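Local coordinates for acyl-CoA thioesterase (PDB 3RQB), which is of unknown function but, as a hotdog-fold member of the acyl-CoA thioesterase family, probably hydrolyses acyl-CoA thioesters, at residues G242-I247 / Q263-K268. Numbering follows the deposited sequence.
Sequences GYFDQI and QLVYMK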
ATOM      1  N   GLY B 242      -8.732  16.827   4.294  1.00 48.82           N
ATOM      2  CA  GLY B 242      -9.643  16.063   3.466  1.00 44.75           C
ATOM      3  C   GLY B 242      -9.371  14.580   3.350  1.00 43.23           C
ATOM      4  O   GLY B 242     -10.154  13.864   2.735  1.00 47.47           O
ATOM      5  N   TYR B 243      -8.274  14.104   3.926  1.00 44.37           N
ATOM      6  CA  TYR B 243      -7.984  12.671   3.868  1.00 47.72           C
ATOM      7  C   TYR B 243      -7.478  12.074   5.167  1.00 53.06           C
ATOM      8  O   TYR B 243      -7.004  12.786   6.056  1.00 58.84           O
ATOM      9  CB  TYR B 243      -6.995  12.353   2.748  1.00 37.98           C
ATOM     10  CG  TYR B 243      -7.599  12.534   1.385  1.00 40.63           C
ATOM     11  CD1 TYR B 243      -8.166  11.468   0.698  1.00 37.17           C
ATOM     12  CD2 TYR B 243      -7.631  13.787   0.796  1.00 47.85           C
ATOM     13  CE1 TYR B 243      -8.731  11.652  -0.559  1.00 40.81           C
ATOM     14  CE2 TYR B 243      -8.189  13.983  -0.443  1.00 47.58           C
ATOM     15  CZ  TYR B 243      -8.737  12.921  -1.128  1.00 42.22           C
ATOM     16  OH  TYR B 243      -9.281  13.166  -2.380  1.00 32.41           O
ATOM     17  N   PHE B 244      -7.602  10.754   5.271  1.00 48.59           N
ATOM     18  CA  PHE B 244      -6.957  10.013   6.344  1.00 46.86           C
ATOM     19  C   PHE B 244      -6.638   8.595   5.880  1.00 44.83           C
ATOM     20  O   PHE B 244      -7.070   8.177   4.803  1.00 34.49           O
ATOM     21  CB  PHE B 244      -7.862   9.957   7.575  1.00 41.87           C
ATOM     22  CG  PHE B 244      -9.016   9.011   7.425  1.00 40.47           C
ATOM     23  CD1 PHE B 244     -10.236   9.461   6.943  1.00 41.67           C
ATOM     24  CD2 PHE B 244      -8.872   7.661   7.755  1.00 40.05           C
ATOM     25  CE1 PHE B 244     -11.297   8.584   6.799  1.00 46.60           C
ATOM     26  CE2 PHE B 244      -9.919   6.774   7.614  1.00 41.37           C
ATOM     27  CZ  PHE B 244     -11.136   7.231   7.135  1.00 47.45           C
ATOM     28  N   ASP B 245      -5.964   7.838   6.744  1.00 50.44           N
ATOM     29  CA  ASP B 245      -5.418   6.539   6.379  1.00 55.49           C
ATOM     30  C   ASP B 245      -5.712   5.468   7.425  1.00 52.92           C
ATOM     31  O   ASP B 245      -5.948   5.758   8.596  1.00 48.33           O
ATOM     32  CB  ASP B 245      -3.902   6.639   6.193  1.00 59.60           C
ATOM     33  CG  ASP B 245      -3.147   6.490   7.502  1.00 67.14           C
ATOM     34  OD1 ASP B 245      -3.601   7.048   8.525  1.00 68.22           O
ATOM     35  OD2 ASP B 245      -2.111   5.797   7.508  1.00 70.56           O
ATOM     36  N   GLN B 246      -5.672   4.217   6.995  1.00 50.95           N
ATOM     37  CA  GLN B 246      -5.908   3.124   7.904  1.00 46.73           C
ATOM     38  C   GLN B 246      -4.766   2.160   7.732  1.00 41.58           C
ATOM     39  O   GLN B 246      -4.429   1.791   6.614  1.00 40.12           O
ATOM     40  CB  GLN B 246      -7.231   2.434   7.572  1.00 46.05           C
ATOM     41  CG  GLN B 246      -7.776   1.582   8.698  1.00 44.04           C
ATOM     42  CD  GLN B 246      -9.174   1.075   8.417  1.00 47.66           C
ATOM     43  OE1 GLN B 246     -10.159   1.772   8.659  1.00 49.65           O
ATOM     44  NE2 GLN B 246      -9.270  -0.150   7.904  1.00 47.55           N
ATOM     45  N   ILE B 247      -4.153   1.782   8.842  1.00 39.27           N
ATOM     46  CA  ILE B 247      -3.185   0.702   8.841  1.00 40.14           C
ATOM     47  C   ILE B 247      -3.756  -0.446   9.645  1.00 39.26           C
ATOM     48  O   ILE B 247      -4.314  -0.239  10.723  1.00 39.73           O
ATOM     49  CB  ILE B 247      -1.864   1.134   9.463  1.00 45.44           C
ATOM     50  CG1 ILE B 247      -1.421   2.469   8.868  1.00 54.99           C
ATOM     51  CG2 ILE B 247      -0.809   0.070   9.241  1.00 42.69           C
ATOM     52  CD1 ILE B 247       0.039   2.786   9.110  1.00 60.21           C
ATOM     53  N   GLN B 263      -5.010   1.738   3.824  1.00 39.24           N
ATOM     54  CA  GLN B 263      -6.154   2.301   3.156  1.00 46.23           C
ATOM     55  C   GLN B 263      -5.965   3.800   3.155  1.00 47.58           C
ATOM     56  O   GLN B 263      -5.602   4.376   4.180  1.00 45.98           O
ATOM     57  CB  GLN B 263      -7.407   1.948   3.951  1.00 52.36           C
ATOM     58  CG  GLN B 263      -8.689   1.923   3.160  1.00 52.20           C
ATOM     59  CD  GLN B 263      -9.742   1.076   3.837  1.00 56.57           C
ATOM     60  OE1 GLN B 263     -10.885   1.494   3.987  1.00 68.16           O
ATOM     61  NE2 GLN B 263      -9.357  -0.122   4.256  1.00 53.42           N
ATOM     62  N   LEU B 264      -6.204   4.431   2.012  1.00 47.63           N
ATOM     63  CA  LEU B 264      -6.264   5.885   1.959  1.00 43.44           C
ATOM     64  C   LEU B 264      -7.708   6.293   1.729  1.00 48.53           C
ATOM     65  O   LEU B 264      -8.352   5.848   0.777  1.00 54.06           O
ATOM     66  CB  LEU B 264      -5.378   6.446   0.853  1.00 39.38           C
ATOM     67  CG  LEU B 264      -5.341   7.978   0.882  1.00 41.50           C
ATOM     68  CD1 LEU B 264      -4.880   8.446   2.252  1.00 37.71           C
ATOM     69  CD2 LEU B 264      -4.462   8.585  -0.225  1.00 42.95           C
ATOM     70  N   VAL B 265      -8.226   7.143   2.601  1.00 43.93           N
ATOM     71  CA  VAL B 265      -9.642   7.413   2.568  1.00 37.93           C
ATOM     72  C   VAL B 265      -9.977   8.891   2.565  1.00 37.45           C
ATOM     73  O   VAL B 265      -9.572   9.647   3.452  1.00 39.47           O
ATOM     74  CB  VAL B 265     -10.327   6.767   3.752  1.00 37.76           C
ATOM     75  CG1 VAL B 265     -11.827   6.807   3.558  1.00 43.67           C
ATOM     76  CG2 VAL B 265      -9.838   5.346   3.912  1.00 30.16           C
ATOM     77  N   TYR B 266     -10.730   9.280   1.549  1.00 41.57           N
ATOM     78  CA  TYR B 266     -11.335  10.592   1.482  1.00 50.08           C
ATOM     79  C   TYR B 266     -12.277  10.821   2.653  1.00 49.34           C
ATOM     80  O   TYR B 266     -13.056   9.949   3.026  1.00 48.79           O
ATOM     81  CB  TYR B 266     -12.127  10.721   0.197  1.00 61.21           C
ATOM     82  CG  TYR B 266     -12.892  12.012   0.115  1.00 83.49           C
ATOM     83  CD1 TYR B 266     -12.246  13.205  -0.213  1.00 93.80           C
ATOM     84  CD2 TYR B 266     -14.256  12.051   0.366  1.00 92.03           C
ATOM     85  CE1 TYR B 266     -12.943  14.408  -0.295  1.00 98.43           C
ATOM     86  CE2 TYR B 266     -14.961  13.247   0.286  1.00 99.90           C
ATOM     87  CZ  TYR B 266     -14.300  14.425  -0.046  1.00101.42           C
ATOM     88  OH  TYR B 266     -14.999  15.613  -0.126  1.00100.90           O
HETATM   89  N   MSE B 267     -12.226  12.019   3.210  1.00 48.78           N
HETATM   90  CA  MSE B 267     -13.029  12.352   4.370  1.00 53.78           C
HETATM   91  C   MSE B 267     -13.593  13.779   4.272  1.00 66.24           C
HETATM   92  O   MSE B 267     -12.873  14.710   3.900  1.00 76.33           O
HETATM   93  CB  MSE B 267     -12.158  12.185   5.599  1.00 54.27           C
HETATM   94  CG  MSE B 267     -12.499  13.069   6.757  1.00 51.63           C
HETATM   95 SE   MSE B 267     -10.889  13.243   7.810  0.74 68.42          SE
HETATM   96  CE  MSE B 267      -9.928  14.538   6.696  1.00 66.65           C
ATOM     97  N   LYS B 268     -14.878  13.944   4.598  1.00 65.21           N
ATOM     98  CA  LYS B 268     -15.584  15.229   4.436  1.00 66.86           C
ATOM     99  C   LYS B 268     -15.695  16.215   5.624  1.00 65.48           C
ATOM    100  O   LYS B 268     -16.366  17.230   5.505  1.00 62.85           O
ATOM    101  CB  LYS B 268     -16.972  15.021   3.815  1.00 75.65           C
ATOM    102  CG  LYS B 268     -16.942  14.865   2.300  1.00 83.98           C
ATOM    103  CD  LYS B 268     -18.054  15.642   1.608  1.00 91.88           C
ATOM    104  CE  LYS B 268     -17.859  15.682   0.080  1.00 98.35           C
ATOM    105  NZ  LYS B 268     -18.200  14.403  -0.633  1.00 99.04           N
TER
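Phe-244 and Val-265 form a hydrogen-bonded antiparallel pair, bonded both ways: Phe-244 N reaches Val-265 O at 2.9 Å, and Val-265 N reaches Phe-244 O at 2.7 Å. Gln-246 and Gln-263 repeat this reciprocal pattern, while Met-267 N donates a hydrogen bond to Gly-242 O at 2.8 Å, making five backbone bonds between 242-247 and 263-268.

Aromatic contacts occupy both faces of the sheet. On the side shared by Tyr-243, Asp-245, Leu-264 and Tyr-266, the Tyr-266 ring turns its edge to the Tyr-243 face in a T-shaped stack, centroids 5.5 Å apart and planes at 73°; Tyr-243 and Leu-264 also pack on Arg-115 and Ala-64 of the second subunit. On the opposite side, Phe-244 swings CG between its backbone N and carbonyl carbon (chi1 74°), which lays its ring over Val-265; Val-265 CB makes a CH-pi contact 3.8 Å from the ring centroid. Selenomethionine Met-267 brings CB to the ring edge, 3.6 Å from Phe-244 CD1, with SE oblique to the ring in a Met-aromatic contact. An alanine in place of Phe-244 would probably strip Val-265 CB of the ring face it lies against and Met-267 of the ring edge beside it, opening a gap between them.

Asp-245 leads away, its OD2 hydrogen-bonded to Thr-237 OG1, whereas Gln-246 runs beside Gln-263, its OE1 hydrogen-bonded to Arg-195 NE. The chemistry thus implies a hairpin of the C-terminal hotdog domain whose register is set by backbone bonds, one face carrying a tyrosine pair and the other a phenylalanine packed on aliphatic and selenium-bearing side chains.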